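Local structure of natterin-like protein (Lethenteron camtschaticum, 6IUL) at residues M168-Y176 with Y186-I194. The protein probably forms pores in the membranes of target cells, as a lamprey immune cytotoxin that joins a jacalin-like lectin domain to an aerolysin-type pore-forming module. Residues are numbered along the deposited sequence; the frame is centred on the assembly and turned at random.
Sequences MEEIKEMEY and YTFESSKKI
Tyr176 and Tyr186 begin the aromatic side of this contact, which illustrates how two strands can pack with no backbone-to-backbone bond between them, their side chains doing the bridging. The two side chains slide past each other in opposite directions, their ring planes 36° apart, an oblique pairing in which Tyr176 CD1 lies over one face of the Tyr186 ring, 3.6 Å from Tyr186 CG. The Tyr176 side chain crosses that of Phe188 at about a right angle, and its OH reaches the edge of the Phe188 ring, 3.4 Å from Phe188 CD1. Met174 CB lies at the edge of the same ring, 4.0 Å from Phe188 CE1, before a bend in the chain after CG carries the sulfur off.

Aliphatic packing continues at Ile171, whose CG1 rests 3.8 Å from Lys192 CD; its CG2 lies against the Ser190 hydroxyl.

Among polar interactions, Lys172 makes the direct link: fully extended, with CG anti to the backbone N (chi1 177°), it runs past Ser190 and donates from NZ to Glu189 O at 2.9 Å, nearly in line with the carbonyl (168°). Asp118 and Gly120 O of the second subunit also bind this ammonium, probably steadying its charge. Glu169 OE1 and Lys192 NZ form only a long salt bridge, 3.8 Å apart.

Segments 168-176 and 186-194 run roughly antiparallel, their axes 7.3 Å apart at closest approach, within the elongated aerolysin-type module. Strand 166-178 pairs with strand 260-285, where Ile171 and Lys172 form a classic beta bulge opposite Ala266; strand 184-200 pairs with strands 241-256 and 290-313, and Met307 of strand 290-313 touches both Ile171 and Lys192.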
ATOM      1  N   MET A 168     -18.504  17.184   7.866  1.00 39.69           N
ATOM      2  CA  MET A 168     -19.487  16.188   8.267  1.00 38.16           C
ATOM      3  C   MET A 168     -20.198  15.630   7.051  1.00 37.24           C
ATOM      4  O   MET A 168     -20.527  16.362   6.114  1.00 33.61           O
ATOM      5  CB  MET A 168     -20.502  16.819   9.237  1.00 38.43           C
ATOM      6  CG  MET A 168     -19.889  17.347  10.528  1.00 38.78           C
ATOM      7  SD  MET A 168     -18.916  16.130  11.476  1.00 44.08           S
ATOM      8  CE  MET A 168     -18.786  17.019  13.047  1.00 55.40           C
ATOM      9  N   GLU A 169     -20.389  14.314   7.052  1.00 36.55           N
ATOM     10  CA  GLU A 169     -21.089  13.618   6.012  1.00 38.23           C
ATOM     11  C   GLU A 169     -22.168  12.776   6.714  1.00 34.78           C
ATOM     12  O   GLU A 169     -21.896  12.132   7.738  1.00 34.17           O
ATOM     13  CB  GLU A 169     -20.201  12.602   5.267  1.00 42.59           C
ATOM     14  CG  GLU A 169     -18.743  12.899   5.103  1.00 56.16           C
ATOM     15  CD  GLU A 169     -17.996  11.734   4.450  1.00 54.56           C
ATOM     16  OE1 GLU A 169     -18.585  10.662   4.232  1.00 48.51           O
ATOM     17  OE2 GLU A 169     -16.815  11.927   4.124  1.00 65.43           O
ATOM     18  N   GLU A 170     -23.337  12.717   6.113  1.00 30.90           N
ATOM     19  CA  GLU A 170     -24.412  11.893   6.607  1.00 31.62           C
ATOM     20  C   GLU A 170     -24.190  10.455   6.124  1.00 30.07           C
ATOM     21  O   GLU A 170     -23.748  10.189   5.028  1.00 28.82           O
ATOM     22  CB  GLU A 170     -25.741  12.402   6.113  1.00 34.45           C
ATOM     23  CG  GLU A 170     -26.230  13.708   6.726  1.00 34.98           C
ATOM     24  CD  GLU A 170     -27.688  14.040   6.280  1.00 39.34           C
ATOM     25  OE1 GLU A 170     -28.277  14.977   6.874  1.00 38.79           O
ATOM     26  OE2 GLU A 170     -28.256  13.373   5.338  1.00 35.55           O
ATOM     27  N   ILE A 171     -24.470   9.509   6.980  1.00 28.28           N
ATOM     28  CA  ILE A 171     -24.283   8.125   6.628  1.00 28.60           C
ATOM     29  C   ILE A 171     -25.638   7.420   6.528  1.00 28.22           C
ATOM     30  O   ILE A 171     -25.865   6.574   5.642  1.00 27.30           O
ATOM     31  CB  ILE A 171     -23.444   7.423   7.701  1.00 29.86           C
ATOM     32  CG1 ILE A 171     -22.053   8.028   7.730  1.00 30.59           C
ATOM     33  CG2 ILE A 171     -23.382   5.893   7.444  1.00 30.24           C
ATOM     34  CD1 ILE A 171     -21.273   7.653   8.963  1.00 33.34           C
ATOM     35  N   LYS A 172     -26.539   7.707   7.452  1.00 26.14           N
ATOM     36  CA  LYS A 172     -27.797   6.931   7.483  1.00 26.41           C
ATOM     37  C   LYS A 172     -28.903   7.710   8.147  1.00 24.87           C
ATOM     38  O   LYS A 172     -28.657   8.455   9.142  1.00 25.31           O
ATOM     39  CB  LYS A 172     -27.581   5.609   8.225  1.00 25.62           C
ATOM     40  CG  LYS A 172     -28.855   4.756   8.381  1.00 25.51           C
ATOM     41  CD  LYS A 172     -28.573   3.399   9.015  1.00 26.33           C
ATOM     42  CE  LYS A 172     -29.856   2.565   9.134  1.00 26.71           C
ATOM     43  NZ  LYS A 172     -29.619   1.231   9.719  1.00 25.77           N
ATOM     44  N   GLU A 173     -30.115   7.514   7.653  1.00 25.36           N
ATOM     45  CA  GLU A 173     -31.280   8.156   8.300  1.00 29.33           C
ATOM     46  C   GLU A 173     -32.381   7.158   8.472  1.00 29.78           C
ATOM     47  O   GLU A 173     -32.767   6.444   7.511  1.00 32.98           O
ATOM     48  CB  GLU A 173     -31.807   9.349   7.485  1.00 33.07           C
ATOM     49  CG  GLU A 173     -33.017  10.043   8.104  1.00 36.40           C
ATOM     50  CD  GLU A 173     -33.365  11.389   7.415  1.00 42.63           C
ATOM     51  OE1 GLU A 173     -32.501  11.981   6.733  1.00 50.61           O
ATOM     52  OE2 GLU A 173     -34.495  11.900   7.563  1.00 43.58           O
ATOM     53  N   MET A 174     -32.933   7.137   9.670  1.00 30.59           N
ATOM     54  CA  MET A 174     -34.019   6.229   9.969  1.00 31.64           C
ATOM     55  C   MET A 174     -35.053   6.968  10.829  1.00 33.05           C
ATOM     56  O   MET A 174     -34.728   7.844  11.637  1.00 31.26           O
ATOM     57  CB  MET A 174     -33.445   4.986  10.678  1.00 33.54           C
ATOM     58  CG  MET A 174     -34.406   3.861  10.969  1.00 38.39           C
ATOM     59  SD  MET A 174     -35.562   3.521   9.631  1.00 47.38           S
ATOM     60  CE  MET A 174     -36.707   2.429  10.499  1.00 50.13           C
ATOM     61  N   GLU A 175     -36.299   6.581  10.697  1.00 31.17           N
ATOM     62  CA  GLU A 175     -37.363   7.250  11.456  1.00 34.26           C
ATOM     63  C   GLU A 175     -38.147   6.218  12.298  1.00 32.09           C
ATOM     64  O   GLU A 175     -38.431   5.102  11.846  1.00 31.45           O
ATOM     65  CB  GLU A 175     -38.299   7.971  10.492  1.00 35.06           C
ATOM     66  CG  GLU A 175     -39.439   8.744  11.149  1.00 37.68           C
ATOM     67  CD  GLU A 175     -40.395   9.349  10.101  1.00 41.81           C
ATOM     68  OE1 GLU A 175     -40.076  10.445   9.592  1.00 43.16           O
ATOM     69  OE2 GLU A 175     -41.403   8.710   9.763  1.00 38.25           O
ATOM     70  N   TYR A 176     -38.458   6.610  13.521  1.00 30.17           N
ATOM     71  CA  TYR A 176     -39.182   5.758  14.462  1.00 31.11           C
ATOM     72  C   TYR A 176     -40.439   6.499  14.863  1.00 30.61           C
ATOM     73  O   TYR A 176     -40.355   7.602  15.418  1.00 37.54           O
ATOM     74  CB  TYR A 176     -38.313   5.481  15.701  1.00 30.85           C
ATOM     75  CG  TYR A 176     -37.023   4.798  15.357  1.00 31.91           C
ATOM     76  CD1 TYR A 176     -36.978   3.416  15.160  1.00 31.52           C
ATOM     77  CD2 TYR A 176     -35.856   5.516  15.188  1.00 32.42           C
ATOM     78  CE1 TYR A 176     -35.794   2.765  14.829  1.00 30.13           C
ATOM     79  CE2 TYR A 176     -34.675   4.878  14.820  1.00 30.65           C
ATOM     80  CZ  TYR A 176     -34.643   3.521  14.636  1.00 29.94           C
ATOM     81  OH  TYR A 176     -33.461   2.931  14.245  1.00 29.19           O
ATOM     82  N   TYR A 186     -36.229   1.178  20.715  1.00 31.37           N
ATOM     83  CA  TYR A 186     -35.722   0.506  19.488  1.00 31.97           C
ATOM     84  C   TYR A 186     -34.228   0.554  19.444  1.00 31.07           C
ATOM     85  O   TYR A 186     -33.630   1.284  20.183  1.00 36.71           O
ATOM     86  CB  TYR A 186     -36.188   1.252  18.218  1.00 33.05           C
ATOM     87  CG  TYR A 186     -37.669   1.368  18.016  1.00 33.88           C
ATOM     88  CD1 TYR A 186     -38.376   2.402  18.586  1.00 36.94           C
ATOM     89  CD2 TYR A 186     -38.360   0.457  17.230  1.00 37.96           C
ATOM     90  CE1 TYR A 186     -39.741   2.518  18.399  1.00 37.78           C
ATOM     91  CE2 TYR A 186     -39.716   0.588  17.008  1.00 39.28           C
ATOM     92  CZ  TYR A 186     -40.393   1.610  17.601  1.00 40.50           C
ATOM     93  OH  TYR A 186     -41.749   1.750  17.373  1.00 51.10           O
ATOM     94  N   THR A 187     -33.594  -0.187  18.553  1.00 34.60           N
ATOM     95  CA  THR A 187     -32.134  -0.165  18.457  1.00 35.42           C
ATOM     96  C   THR A 187     -31.682   0.376  17.105  1.00 32.68           C
ATOM     97  O   THR A 187     -32.016  -0.170  16.078  1.00 36.52           O
ATOM     98  CB  THR A 187     -31.538  -1.590  18.620  1.00 40.37           C
ATOM     99  OG1 THR A 187     -32.083  -2.229  19.795  1.00 45.96           O
ATOM    100  CG2 THR A 187     -29.981  -1.503  18.709  1.00 38.46           C
ATOM    101  N   PHE A 188     -30.906   1.431  17.114  1.00 29.70           N
ATOM    102  CA  PHE A 188     -30.307   1.943  15.893  1.00 28.16           C
ATOM    103  C   PHE A 188     -28.904   1.351  15.706  1.00 29.33           C
ATOM    104  O   PHE A 188     -28.103   1.303  16.652  1.00 29.15           O
ATOM    105  CB  PHE A 188     -30.190   3.455  16.000  1.00 28.72           C
ATOM    106  CG  PHE A 188     -29.634   4.120  14.777  1.00 29.39           C
ATOM    107  CD1 PHE A 188     -30.459   4.495  13.743  1.00 29.77           C
ATOM    108  CD2 PHE A 188     -28.285   4.397  14.688  1.00 31.12           C
ATOM    109  CE1 PHE A 188     -29.941   5.128  12.619  1.00 30.12           C
ATOM    110  CE2 PHE A 188     -27.750   5.036  13.579  1.00 28.97           C
ATOM    111  CZ  PHE A 188     -28.569   5.392  12.544  1.00 31.68           C
ATOM    112  N   GLU A 189     -28.618   0.937  14.472  1.00 26.20           N
ATOM    113  CA  GLU A 189     -27.305   0.494  14.069  1.00 27.85           C
ATOM    114  C   GLU A 189     -26.892   1.158  12.763  1.00 26.44           C
ATOM    115  O   GLU A 189     -27.725   1.360  11.893  1.00 25.26           O
ATOM    116  CB  GLU A 189     -27.353  -0.990  13.826  1.00 31.45           C
ATOM    117  CG  GLU A 189     -27.389  -1.847  15.051  1.00 34.00           C
ATOM    118  CD  GLU A 189     -27.491  -3.344  14.730  1.00 33.13           C
ATOM    119  OE1 GLU A 189     -27.590  -3.728  13.546  1.00 34.70           O
ATOM    120  OE2 GLU A 189     -27.543  -4.129  15.687  1.00 38.13           O
ATOM    121  N   SER A 190     -25.594   1.463  12.612  1.00 26.90           N
ATOM    122  CA  SER A 190     -25.076   1.989  11.364  1.00 25.85           C
ATOM    123  C   SER A 190     -23.622   1.652  11.185  1.00 26.05           C
ATOM    124  O   SER A 190     -22.907   1.489  12.165  1.00 27.68           O
ATOM    125  CB  SER A 190     -25.276   3.500  11.304  1.00 28.10           C
ATOM    126  OG  SER A 190     -24.828   3.995  10.048  1.00 27.29           O
ATOM    127  N   SER A 191     -23.176   1.576   9.935  1.00 24.44           N
ATOM    128  CA  SER A 191     -21.745   1.326   9.646  1.00 25.72           C
ATOM    129  C   SER A 191     -21.317   2.015   8.353  1.00 25.33           C
ATOM    130  O   SER A 191     -22.158   2.282   7.464  1.00 25.92           O
ATOM    131  CB  SER A 191     -21.469  -0.179   9.536  1.00 23.29           C
ATOM    132  OG  SER A 191     -22.212  -0.788   8.465  1.00 24.12           O
ATOM    133  N   LYS A 192     -20.021   2.280   8.264  1.00 25.57           N
ATOM    134  CA  LYS A 192     -19.398   2.917   7.091  1.00 28.30           C
ATOM    135  C   LYS A 192     -17.937   2.547   6.912  1.00 27.60           C
ATOM    136  O   LYS A 192     -17.104   2.678   7.838  1.00 26.80           O
ATOM    137  CB  LYS A 192     -19.440   4.446   7.228  1.00 31.26           C
ATOM    138  CG  LYS A 192     -18.917   5.134   5.967  1.00 33.05           C
ATOM    139  CD  LYS A 192     -18.960   6.620   6.049  1.00 36.12           C
ATOM    140  CE  LYS A 192     -18.246   7.287   4.889  1.00 34.78           C
ATOM    141  NZ  LYS A 192     -18.771   6.909   3.572  1.00 32.76           N
ATOM    142  N   LYS A 193     -17.640   2.079   5.720  1.00 31.10           N
ATOM    143  CA  LYS A 193     -16.266   1.875   5.289  1.00 31.51           C
ATOM    144  C   LYS A 193     -15.535   3.208   5.179  1.00 29.92           C
ATOM    145  O   LYS A 193     -16.054   4.136   4.527  1.00 27.72           O
ATOM    146  CB  LYS A 193     -16.254   1.206   3.906  1.00 32.70           C
ATOM    147  CG  LYS A 193     -14.850   1.133   3.331  1.00 32.25           C
ATOM    148  CD  LYS A 193     -14.816   0.520   1.953  1.00 36.72           C
ATOM    149  CE  LYS A 193     -13.378   0.378   1.450  1.00 35.74           C
ATOM    150  NZ  LYS A 193     -13.352  -0.333   0.164  1.00 35.92           N
ATOM    151  N   ILE A 194     -14.360   3.307   5.807  1.00 27.31           N
ATOM    152  CA  ILE A 194     -13.495   4.477   5.637  1.00 28.28           C
ATOM    153  C   ILE A 194     -12.087   4.040   5.265  1.00 29.11           C
ATOM    154  O   ILE A 194     -11.654   2.931   5.596  1.00 26.24           O
ATOM    155  CB  ILE A 194     -13.408   5.368   6.904  1.00 28.17           C
ATOM    156  CG1 ILE A 194     -12.849   4.605   8.079  1.00 27.24           C
ATOM    157  CG2 ILE A 194     -14.781   5.927   7.261  1.00 31.36           C
ATOM    158  CD1 ILE A 194     -12.532   5.435   9.297  1.00 24.67           C
TER